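Local coordinates for protein NAD-dependent aldehyde dehydrogenase (Burkholderia multivorans, PDB 5UJU) that probably oxidises aldehydes to carboxylic acids with NAD+ as electron acceptor, as a member of the aldehyde dehydrogenase family, at residues G121-I126 and E166-A171; T207-G212 and D283-P288; N338-L343 and A381-K386; L426-P429 and D433-V436; D496-A501 and L512-T517. All coordinates share one frame; numbering follows the deposited sequence.

Contact 1: residues G121-I126 and E166-A171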
# COMPACT_ATOMS: atom_id res chain seq x y z
N GLY A 121 6.02 21.78 -3.02
CA GLY A 121 6.90 22.93 -3.20
C GLY A 121 7.96 23.01 -2.11
O GLY A 121 9.15 23.19 -2.40
N VAL A 122 7.54 22.85 -0.85
CA VAL A 122 8.51 22.88 0.24
C VAL A 122 9.52 21.74 0.08
O VAL A 122 10.73 21.93 0.29
CB VAL A 122 7.77 22.82 1.60
CG1 VAL A 122 8.72 22.41 2.73
CG2 VAL A 122 7.11 24.18 1.92
N SER A 123 9.05 20.56 -0.28
CA SER A 123 9.97 19.44 -0.49
C SER A 123 11.00 19.75 -1.57
O SER A 123 12.20 19.49 -1.40
CB SER A 123 9.20 18.16 -0.82
OG SER A 123 8.50 17.71 0.32
N LEU A 124 10.55 20.32 -2.69
CA LEU A 124 11.48 20.59 -3.79
C LEU A 124 12.47 21.68 -3.42
O LEU A 124 13.63 21.63 -3.85
CB LEU A 124 10.72 20.97 -5.06
CG LEU A 124 9.75 19.89 -5.55
CD1 LEU A 124 8.85 20.39 -6.70
CD2 LEU A 124 10.52 18.64 -5.95
N GLU A 125 12.04 22.66 -2.63
CA GLU A 125 12.95 23.70 -2.18
C GLU A 125 13.98 23.14 -1.21
O GLU A 125 15.16 23.51 -1.28
CB GLU A 125 12.16 24.84 -1.55
CG GLU A 125 13.01 25.93 -0.90
CD GLU A 125 13.86 26.73 -1.89
OE1 GLU A 125 13.55 26.75 -3.10
OE2 GLU A 125 14.84 27.36 -1.43
N ILE A 126 13.56 22.27 -0.29
CA ILE A 126 14.52 21.62 0.59
C ILE A 126 15.58 20.89 -0.23
O ILE A 126 16.78 21.02 0.02
CB ILE A 126 13.81 20.66 1.56
CG1 ILE A 126 12.88 21.42 2.52
CG2 ILE A 126 14.84 19.77 2.29
CD1 ILE A 126 11.95 20.52 3.33
N GLU A 166 12.72 11.59 -6.74
CA GLU A 166 11.91 10.49 -7.26
C GLU A 166 10.71 10.21 -6.37
O GLU A 166 9.58 10.04 -6.86
CB GLU A 166 12.79 9.25 -7.40
CG GLU A 166 12.08 8.05 -7.96
CD GLU A 166 13.03 6.86 -8.06
OE1 GLU A 166 13.64 6.50 -7.03
OE2 GLU A 166 13.16 6.30 -9.16
N ALA A 167 10.92 10.16 -5.06
CA ALA A 167 9.82 9.92 -4.14
C ALA A 167 8.78 11.05 -4.20
O ALA A 167 7.57 10.79 -4.17
CB ALA A 167 10.36 9.75 -2.72
N VAL A 168 9.24 12.30 -4.29
CA VAL A 168 8.33 13.43 -4.41
C VAL A 168 7.52 13.33 -5.70
O VAL A 168 6.31 13.58 -5.72
CB VAL A 168 9.10 14.76 -4.33
CG1 VAL A 168 8.19 15.93 -4.64
CG2 VAL A 168 9.73 14.93 -2.95
N ALA A 169 8.18 12.92 -6.79
CA ALA A 169 7.50 12.82 -8.08
C ALA A 169 6.41 11.75 -8.05
O ALA A 169 5.31 11.97 -8.57
CB ALA A 169 8.52 12.52 -9.19
N TYR A 170 6.71 10.58 -7.47
CA TYR A 170 5.68 9.55 -7.32
C TYR A 170 4.51 10.03 -6.46
O TYR A 170 3.35 9.76 -6.77
CB TYR A 170 6.28 8.27 -6.73
CG TYR A 170 6.87 7.36 -7.79
CD1 TYR A 170 8.22 7.38 -8.09
CD2 TYR A 170 6.05 6.52 -8.53
CE1 TYR A 170 8.76 6.55 -9.08
CE2 TYR A 170 6.56 5.69 -9.51
CZ TYR A 170 7.91 5.71 -9.78
OH TYR A 170 8.40 4.90 -10.76
N ALA A 171 4.81 10.72 -5.35
CA ALA A 171 3.75 11.28 -4.52
C ALA A 171 2.87 12.22 -5.32
O ALA A 171 1.65 12.04 -5.38
CB ALA A 171 4.35 12.01 -3.31

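Contact 2: residues T207-G212 and D283-P288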
# COMPACT_ATOMS: atom_id res chain seq x y z
N THR A 207 2.05 11.48 11.79
CA THR A 207 3.48 11.59 12.01
C THR A 207 4.18 10.33 11.50
O THR A 207 3.84 9.22 11.90
CB THR A 207 3.79 11.83 13.48
OG1 THR A 207 3.24 13.09 13.87
CG2 THR A 207 5.30 11.86 13.72
N GLY A 208 5.17 10.53 10.64
CA GLY A 208 5.99 9.44 10.15
C GLY A 208 7.29 9.38 10.93
O GLY A 208 7.74 10.38 11.50
N LEU A 209 7.87 8.18 10.98
CA LEU A 209 9.13 7.92 11.66
C LEU A 209 10.13 7.42 10.62
O LEU A 209 9.82 6.52 9.83
CB LEU A 209 8.93 6.91 12.79
CG LEU A 209 10.17 6.33 13.49
CD1 LEU A 209 10.90 7.43 14.25
CD2 LEU A 209 9.83 5.13 14.42
N VAL A 210 11.32 8.03 10.59
CA VAL A 210 12.40 7.61 9.70
C VAL A 210 13.51 7.04 10.58
O VAL A 210 14.09 7.75 11.40
CB VAL A 210 12.91 8.75 8.81
CG1 VAL A 210 14.12 8.28 8.00
CG2 VAL A 210 11.81 9.20 7.86
N LEU A 211 13.79 5.74 10.41
CA LEU A 211 14.78 5.02 11.20
C LEU A 211 16.02 4.83 10.34
O LEU A 211 15.99 4.08 9.35
CB LEU A 211 14.24 3.68 11.69
CG LEU A 211 13.05 3.77 12.64
CD1 LEU A 211 12.49 2.39 13.00
CD2 LEU A 211 13.51 4.48 13.91
N GLY A 212 17.10 5.51 10.72
CA GLY A 212 18.22 5.68 9.82
C GLY A 212 19.17 4.49 9.83
O GLY A 212 19.14 3.65 10.73
N ASP A 283 9.59 1.36 21.73
CA ASP A 283 8.54 2.13 22.37
C ASP A 283 8.02 3.21 21.45
O ASP A 283 6.80 3.42 21.34
CB ASP A 283 9.04 2.75 23.67
CG ASP A 283 9.28 1.72 24.76
OD1 ASP A 283 8.86 0.55 24.57
OD2 ASP A 283 9.88 2.08 25.79
N LEU A 284 8.93 3.91 20.77
CA LEU A 284 8.52 4.94 19.81
C LEU A 284 7.73 4.35 18.65
O LEU A 284 6.69 4.88 18.26
CB LEU A 284 9.77 5.68 19.31
CG LEU A 284 9.55 6.74 18.24
CD1 LEU A 284 8.53 7.78 18.73
CD2 LEU A 284 10.87 7.41 17.92
N ALA A 285 8.21 3.23 18.09
CA ALA A 285 7.56 2.64 16.93
C ALA A 285 6.14 2.18 17.23
O ALA A 285 5.33 2.09 16.30
CB ALA A 285 8.38 1.45 16.41
N LEU A 286 5.82 1.90 18.50
CA LEU A 286 4.49 1.44 18.88
C LEU A 286 3.55 2.59 19.29
O LEU A 286 2.38 2.32 19.60
CB LEU A 286 4.59 0.43 20.03
CG LEU A 286 5.36 -0.88 19.75
CD1 LEU A 286 5.15 -1.90 20.84
CD2 LEU A 286 4.93 -1.45 18.41
N ARG A 287 4.00 3.84 19.31
CA ARG A 287 3.11 4.93 19.75
C ARG A 287 1.95 5.10 18.78
O ARG A 287 2.14 5.03 17.56
CB ARG A 287 3.86 6.26 19.87
CG ARG A 287 4.80 6.34 21.06
CD ARG A 287 3.99 6.53 22.34
NE ARG A 287 3.30 7.83 22.36
CZ ARG A 287 3.80 8.93 22.94
NH1 ARG A 287 4.99 8.89 23.53
NH2 ARG A 287 3.11 10.07 22.92
N PRO A 288 0.73 5.32 19.28
CA PRO A 288 -0.41 5.47 18.37
C PRO A 288 -0.27 6.64 17.43
O PRO A 288 -0.88 6.62 16.35
CB PRO A 288 -1.61 5.64 19.31
CG PRO A 288 -1.05 5.87 20.67
CD PRO A 288 0.31 5.22 20.68

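Contact 3: residues N338-L343 and A381-K386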
# COMPACT_ATOMS: atom_id res chain seq x y z
N ASN A 338 35.29 -6.52 -13.58
CA ASN A 338 34.03 -5.90 -13.18
C ASN A 338 33.54 -6.48 -11.86
O ASN A 338 33.12 -5.74 -10.96
CB ASN A 338 32.99 -6.09 -14.28
CG ASN A 338 31.62 -5.52 -13.90
OD1 ASN A 338 30.88 -6.13 -13.13
ND2 ASN A 338 31.28 -4.36 -14.46
N ILE A 339 33.58 -7.80 -11.73
CA ILE A 339 33.20 -8.42 -10.46
C ILE A 339 34.10 -7.92 -9.34
O ILE A 339 33.64 -7.64 -8.22
CB ILE A 339 33.25 -9.95 -10.58
CG1 ILE A 339 32.08 -10.44 -11.44
CG2 ILE A 339 33.28 -10.61 -9.20
CD1 ILE A 339 32.18 -11.92 -11.80
N ALA A 340 35.40 -7.78 -9.62
CA ALA A 340 36.35 -7.32 -8.61
C ALA A 340 36.02 -5.91 -8.12
O ALA A 340 36.09 -5.64 -6.92
CB ALA A 340 37.76 -7.35 -9.18
N PHE A 341 35.72 -4.99 -9.04
CA PHE A 341 35.28 -3.66 -8.63
C PHE A 341 34.05 -3.75 -7.75
O PHE A 341 33.92 -3.00 -6.77
CB PHE A 341 34.97 -2.79 -9.85
CG PHE A 341 36.09 -1.93 -10.30
CD1 PHE A 341 36.55 -0.89 -9.50
CD2 PHE A 341 36.69 -2.13 -11.54
CE1 PHE A 341 37.59 -0.08 -9.91
CE2 PHE A 341 37.74 -1.33 -11.97
CZ PHE A 341 38.19 -0.30 -11.15
N SER A 342 33.13 -4.64 -8.09
CA SER A 342 31.88 -4.77 -7.33
C SER A 342 32.14 -5.26 -5.92
O SER A 342 31.40 -4.89 -4.99
CB SER A 342 30.92 -5.72 -8.05
OG SER A 342 30.74 -5.28 -9.39
N LEU A 343 33.16 -6.09 -5.75
CA LEU A 343 33.53 -6.58 -4.43
C LEU A 343 34.30 -5.54 -3.63
O LEU A 343 34.21 -5.53 -2.39
CB LEU A 343 34.36 -7.86 -4.56
CG LEU A 343 33.65 -9.11 -5.08
CD1 LEU A 343 34.69 -10.21 -5.39
CD2 LEU A 343 32.60 -9.59 -4.09
N ALA A 381 40.04 -13.48 -7.82
CA ALA A 381 40.89 -13.17 -6.68
C ALA A 381 42.03 -12.25 -7.08
O ALA A 381 42.34 -11.28 -6.39
CB ALA A 381 41.43 -14.45 -6.04
N GLY A 382 42.66 -12.53 -8.23
CA GLY A 382 43.79 -11.73 -8.65
C GLY A 382 43.39 -10.32 -9.05
O GLY A 382 44.13 -9.37 -8.79
N ALA A 383 42.24 -10.16 -9.71
CA ALA A 383 41.79 -8.82 -10.04
C ALA A 383 41.46 -8.04 -8.77
O ALA A 383 41.70 -6.83 -8.71
CB ALA A 383 40.58 -8.88 -10.97
N VAL A 384 40.92 -8.71 -7.75
CA VAL A 384 40.63 -8.03 -6.49
C VAL A 384 41.93 -7.58 -5.82
O VAL A 384 42.04 -6.44 -5.36
CB VAL A 384 39.80 -8.92 -5.55
CG1 VAL A 384 39.69 -8.25 -4.17
CG2 VAL A 384 38.40 -9.14 -6.11
N GLN A 385 42.92 -8.48 -5.78
CA GLN A 385 44.19 -8.15 -5.16
C GLN A 385 44.84 -6.95 -5.84
O GLN A 385 45.36 -6.05 -5.17
CB GLN A 385 45.14 -9.37 -5.20
CG GLN A 385 46.25 -9.33 -4.16
CD GLN A 385 47.34 -8.34 -4.51
OE1 GLN A 385 47.65 -8.13 -5.68
NE2 GLN A 385 47.90 -7.68 -3.49
N LYS A 386 44.82 -6.91 -7.18
CA LYS A 386 45.43 -5.80 -7.89
C LYS A 386 44.74 -4.48 -7.56
O LYS A 386 45.40 -3.44 -7.43
CB LYS A 386 45.41 -6.04 -9.40

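Contact 4: residues L426-P429 and D433-V436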
# COMPACT_ATOMS: atom_id res chain seq x y z
N LEU A 426 45.43 -2.08 5.78
CA LEU A 426 46.19 -1.07 5.07
C LEU A 426 46.40 0.15 5.97
O LEU A 426 45.55 0.48 6.81
CB LEU A 426 45.46 -0.64 3.78
CG LEU A 426 45.07 -1.67 2.71
CD1 LEU A 426 44.60 -0.96 1.46
CD2 LEU A 426 46.25 -2.61 2.39
N GLN A 427 47.54 0.81 5.80
CA GLN A 427 47.81 2.09 6.44
C GLN A 427 47.40 3.17 5.45
O GLN A 427 47.98 3.28 4.37
CB GLN A 427 49.28 2.24 6.85
CG GLN A 427 49.60 3.57 7.54
CD GLN A 427 48.94 3.72 8.89
OE1 GLN A 427 48.41 2.76 9.44
NE2 GLN A 427 48.95 4.94 9.43
N HIS A 428 46.36 3.91 5.80
CA HIS A 428 45.88 4.98 4.93
C HIS A 428 46.95 6.06 4.83
O HIS A 428 47.45 6.53 5.85
CB HIS A 428 44.58 5.58 5.48
CG HIS A 428 43.81 6.37 4.47
ND1 HIS A 428 44.30 7.52 3.89
CD2 HIS A 428 42.59 6.16 3.91
CE1 HIS A 428 43.42 7.99 3.02
NE2 HIS A 428 42.37 7.19 3.03
N PRO A 429 47.33 6.48 3.62
CA PRO A 429 48.43 7.45 3.49
C PRO A 429 48.12 8.81 4.10
O PRO A 429 49.06 9.54 4.46
CB PRO A 429 48.63 7.56 1.98
CG PRO A 429 47.91 6.38 1.39
CD PRO A 429 46.78 6.09 2.31
N ASP A 433 44.97 6.89 11.51
CA ASP A 433 44.16 6.02 12.35
C ASP A 433 42.94 5.46 11.63
O ASP A 433 42.05 4.91 12.28
CB ASP A 433 43.73 6.77 13.61
CG ASP A 433 44.92 7.12 14.50
OD1 ASP A 433 45.87 6.32 14.56
OD2 ASP A 433 44.90 8.21 15.12
N ALA A 434 42.88 5.56 10.31
CA ALA A 434 41.75 5.02 9.58
C ALA A 434 41.72 3.49 9.68
O ALA A 434 42.76 2.84 9.83
CB ALA A 434 41.81 5.43 8.11
N ARG A 435 40.50 2.94 9.64
CA ARG A 435 40.24 1.50 9.70
C ARG A 435 40.00 1.02 8.27
O ARG A 435 38.91 1.21 7.71
CB ARG A 435 39.04 1.22 10.60
CG ARG A 435 38.73 -0.26 10.85
CD ARG A 435 37.32 -0.43 11.42
NE ARG A 435 37.20 0.18 12.73
CZ ARG A 435 36.42 1.22 13.02
NH1 ARG A 435 35.67 1.78 12.08
NH2 ARG A 435 36.40 1.71 14.25
N VAL A 436 41.02 0.41 7.66
CA VAL A 436 40.96 0.02 6.25
C VAL A 436 41.32 -1.46 6.16
O VAL A 436 42.36 -1.87 6.68
CB VAL A 436 41.91 0.86 5.38
CG1 VAL A 436 41.78 0.50 3.89
CG2 VAL A 436 41.71 2.35 5.60
O HOH W 1 43.69 0.42 8.84
O HOH W 2 45.27 3.83 8.49

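Contact 5: residues D496-A501 and L512-T517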
# COMPACT_ATOMS: atom_id res chain seq x y z
N ASP A 496 19.64 -19.27 -24.02
CA ASP A 496 18.77 -20.06 -23.16
C ASP A 496 19.12 -19.89 -21.69
O ASP A 496 18.23 -19.96 -20.83
CB ASP A 496 18.83 -21.55 -23.55
CG ASP A 496 20.21 -22.15 -23.37
OD1 ASP A 496 20.38 -22.99 -22.46
OD2 ASP A 496 21.14 -21.76 -24.10
N VAL A 497 20.39 -19.67 -21.37
CA VAL A 497 20.77 -19.39 -19.99
C VAL A 497 20.28 -18.00 -19.57
O VAL A 497 19.77 -17.81 -18.45
CB VAL A 497 22.29 -19.55 -19.80
CG1 VAL A 497 22.69 -19.13 -18.38
CG2 VAL A 497 22.72 -21.00 -20.12
N ILE A 498 20.42 -17.00 -20.45
CA ILE A 498 19.87 -15.69 -20.12
C ILE A 498 18.37 -15.79 -19.87
O ILE A 498 17.84 -15.15 -18.94
CB ILE A 498 20.18 -14.68 -21.25
CG1 ILE A 498 21.68 -14.62 -21.48
CG2 ILE A 498 19.66 -13.31 -20.87
CD1 ILE A 498 22.45 -14.15 -20.26
N ASP A 499 17.67 -16.59 -20.67
CA ASP A 499 16.24 -16.81 -20.43
C ASP A 499 16.01 -17.41 -19.06
O ASP A 499 15.14 -16.95 -18.31
CB ASP A 499 15.65 -17.71 -21.52
CG ASP A 499 15.48 -16.99 -22.85
OD1 ASP A 499 15.61 -15.75 -22.87
OD2 ASP A 499 15.23 -17.68 -23.87
N ALA A 500 16.78 -18.44 -18.70
CA ALA A 500 16.64 -19.05 -17.38
C ALA A 500 16.96 -18.06 -16.27
O ALA A 500 16.36 -18.12 -15.19
CB ALA A 500 17.54 -20.29 -17.28
N ALA A 501 17.88 -17.12 -16.51
CA ALA A 501 18.19 -16.14 -15.48
C ALA A 501 17.02 -15.19 -15.27
O ALA A 501 16.75 -14.80 -14.13
CB ALA A 501 19.48 -15.39 -15.80
N LEU A 512 17.74 -8.08 -12.12
CA LEU A 512 18.74 -8.85 -12.85
C LEU A 512 19.68 -7.94 -13.65
O LEU A 512 19.22 -7.06 -14.38
CB LEU A 512 18.07 -9.83 -13.80
CG LEU A 512 19.01 -10.72 -14.61
CD1 LEU A 512 19.74 -11.69 -13.70
CD2 LEU A 512 18.24 -11.47 -15.69
N SER A 513 20.98 -8.18 -13.53
CA SER A 513 21.99 -7.56 -14.37
C SER A 513 22.64 -8.63 -15.24
O SER A 513 22.95 -9.72 -14.75
CB SER A 513 23.04 -6.84 -13.51
OG SER A 513 22.44 -5.81 -12.71
N ILE A 514 22.85 -8.32 -16.52
CA ILE A 514 23.29 -9.30 -17.51
C ILE A 514 24.62 -8.85 -18.11
O ILE A 514 24.72 -7.73 -18.65
CB ILE A 514 22.24 -9.49 -18.62
CG1 ILE A 514 20.92 -9.96 -18.01
CG2 ILE A 514 22.74 -10.49 -19.65
CD1 ILE A 514 19.70 -9.51 -18.80
N ASN A 515 25.63 -9.71 -18.03
CA ASN A 515 26.92 -9.54 -18.72
C ASN A 515 27.55 -8.17 -18.45
O ASN A 515 27.94 -7.45 -19.36
CB ASN A 515 26.78 -9.78 -20.23
CG ASN A 515 26.49 -11.23 -20.55
OD1 ASN A 515 26.95 -12.12 -19.85
ND2 ASN A 515 25.69 -11.47 -21.59
N LEU A 516 27.63 -7.81 -17.17
CA LEU A 516 28.31 -6.57 -16.78
C LEU A 516 29.82 -6.73 -16.91
O LEU A 516 30.49 -7.23 -16.00
CB LEU A 516 27.92 -6.18 -15.35
CG LEU A 516 26.45 -5.89 -15.07
CD1 LEU A 516 26.31 -5.41 -13.63
CD2 LEU A 516 25.85 -4.88 -16.06
N THR A 517 30.38 -6.30 -18.05
CA THR A 517 31.81 -6.39 -18.30
C THR A 517 32.46 -5.02 -18.51
O THR A 517 33.63 -4.96 -18.89
CB THR A 517 32.10 -7.28 -19.51
OG1 THR A 517 31.50 -6.70 -20.67
CG2 THR A 517 31.55 -8.68 -19.30

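Contact 1: residues G121-I126 and E166-A171
V168 meets S123 and L124 through aliphatic carbon alone, with no flat group on the touching surface; the one ring of these segments, that of Y170, belongs to another side of its helix and has CG of E166 at its edge, in the plane of the ring. The two methyls of V168 divide the work. CG1, anti to the backbone N (chi1 172°), lies 3.8 Å from CD2 of L124, whereas CG2, beside that N, comes to 3.9 Å from CB of S123. V168 therefore straddles two consecutive residues of the facing helix, and the L124 branch reaches it on a slant.

Helices 97-132 and 158-175 are two of the helices that pack around the Rossmann-like sheet of what is, in this family, the coenzyme-binding domain. The nearest CA atoms, those of S123 and V168, are 7.4 Å apart, and the shared surface is small, 108 Å². Other helices help to close the seam: F226 of helix 217-230 touches V168, L229 of the same helix touches S123, and L21 of helix 18-30 packs on L124. S123 offers V168 its CB, while OG turns back along its own helix; with chi1 at -70° that oxygen stands beside the backbone N and is hydrogen-bonded to the carbonyl O of W119, one turn earlier.

Contact 2: residues T207-G212 and D283-P288
L209 carries nearly all of the contact from the strand side: both its methyls meet L284, and CD2 also reaches A285. CD1 of L209 lies 3.7 Å from CD2 of L284, the tightest touch between the segments. The second branch is broader in its reach: CD2 of L209 is 4.2 Å from CG of L284 and also faces the helix backbone, where CA of A285 is 4.2 Å away. The CB of A285 is a little more distant, 4.4 Å from the same CD2. Both leucines extend CG away from their own backbone N, L209 with chi1 at 171° and L284 with chi1 at 177°. Each branched end is thereby carried into the layer between strand and helix, where the two meet at a slant.

A second shell sets these groups in place. The backbone of L209 is hydrogen-bonded to L292 and D294, which fixes its strand beside strand 290-296. On the helix side, the carbonyl O of A285 accepts from NE2 of Q311, and N of R287 bonds to O of L284 at 3.1 Å.

This is one piece of the alpha/beta layering of a Rossmann-like domain, the coenzyme-binding domain of aldehyde dehydrogenases. Strand 191-211 runs parallel to both strand 234-238 and strand 290-296. Over it, helix 278-285 touches both helix 97-132, through P97 and I101 on L284, and helix 299-308, through L305 on A285.

Contact 3: residues N338-L343 and A381-K386
Within the helix that sets A340 against V384, the carbonyl O of N338 is gripped twice, by N of S342 at 3.1 Å and by OG of S342 at 2.9 Å. The two donors arrive from opposite faces of the carbonyl plane, the hydroxyl tilted 33° out of it, so one residue supplies both the ordinary helical bond and a second clasp.

The contact itself is a helix pair of the alpha/beta domain that, in this family, carries the catalytic apparatus. The axes of 338-343 and 381-386 approach to 8.4 Å and cross at -54°, near the value expected of ridges-into-grooves packing between ridges of residues four apart. Small side chains permit this closeness: CB of A340 lies 3.7 Å from CB of A383. Strand 418-421 adds L421 against V384. Away from the partner helix, ND2 of N338 is hydrogen-bonded to the carbonyls of G518 and V520. The L343 side chain is about 6 Å from the sodium ion bound at G348 and G458.

V384 offers a single methyl to both partners: CG2 sits 3.6 Å from CB of A340 and 3.9 Å from CD1 of L343, the valine and leucine side chains crossing at about a right angle.

Contact 4: residues L426-P429 and D433-V436
The loop joining the antiparallel strands 418-421 and 440-445 folds back on itself, bringing L426 beside V436 and H428 beside A434. One direct backbone hydrogen bond closes it, from N of L426 to O of V436 at 3.2 Å. It is nearly straight at the hydrogen (169°), yet the donor stands above the carbonyl plane, 45° out of it and away from a lone pair.

Elsewhere water stands in for backbone pairing. Water 1 accepts from N of V436 at 2.9 Å and is placed to donate to the carbonyl oxygens of L426 and A434. Water 2 takes the N-H of H428, also at 2.9 Å, and is likewise placed to donate to O of A434, so that this carbonyl is approached by both waters. The result is a hairpin-like connection with one direct bond, the rest of the gap between its arms being bridged by the two waters.

The apolar groups pack beside this wet seam. CG1 of V436 meets L426 at a slant, 3.9 Å from its CB, while CB of H428 is 3.8 Å from CB of A434. At the edge of the imidazole, near its plane, CG2 of V436 is 4.3 Å from CD2 of H428. The ring is further held by a hydrogen bond between ND1 and N of A430 and meets F431 edge-to-face; helix 391-398 contributes I398 against L426 and V436.

Contact 5: residues D496-A501 and L512-T517
Apolar contact between helix and strand dominates here, led by I498 against I514 and A501 against L512. CD1 of I498 comes within 3.7 Å of CG2 of I514, the two side chains passing at a slant. In I498 the first torsion puts CG1 beside the backbone N (chi1 -56°), and the folded second one (chi2 -62°) brings CD1 round to the strand. I514 answers with the methyl that lies anti to its own backbone N. One helical turn on, CD2 of L512 rests on A501, 4.1 Å from its CB and 3.9 Å from its carbonyl C; the leucine thus covers the peptide as well as the methyl.

These pairs join helix 495-508 to strand 511-514 in the beta-alpha-beta unit that starts at strand 487-491. V490 of that first strand touches A501, L512 and I514, completing the apolar layer between helix and sheet.

Polar interactions lie beside this layer and past the strand. The ND2 of N515 is 4.4 Å from CD1 of I498, a loose van der Waals approach, while its OD1 accepts a hydrogen bond from N of S492. N515 has positive phi (52°), which turns the chain where the strand ends. S513 OG is hydrogen-bonded to NE of R560 of the second subunit, and L512, S513 and I514 pair with a parallel strand of that subunit.

The chemistry implies a division of labour: no hydrogen bond crosses between these segments, so the helix is seated mainly by hydrocarbon, while the strand's backbone hydrogen bonds run within the sheet, which continues across the dimer interface.

How the contacts relate
The five contacts follow one another along the chain without interleaving, and they fall into two groups. Contacts 1 and 2, with centres 22 Å apart, share helix 97-132: it supplies one segment of the first and covers L284 in the second, beside the sheet of the probable coenzyme-binding domain. Contacts 3, 4 and 5 lie around the other seven-stranded sheet. Contact 4 lies in the loop leaving its edge strand 418-421, contact 5 at the strand outermost on the other side within this chain, 511-514, where the second subunit continues the sheet. Contact 3 is 20 Å from each, centre to centre, and meets contact 5 where N338 packs on L516. Between groups, centres are 35 to 41 Å apart, consistent with two separately packed lobes.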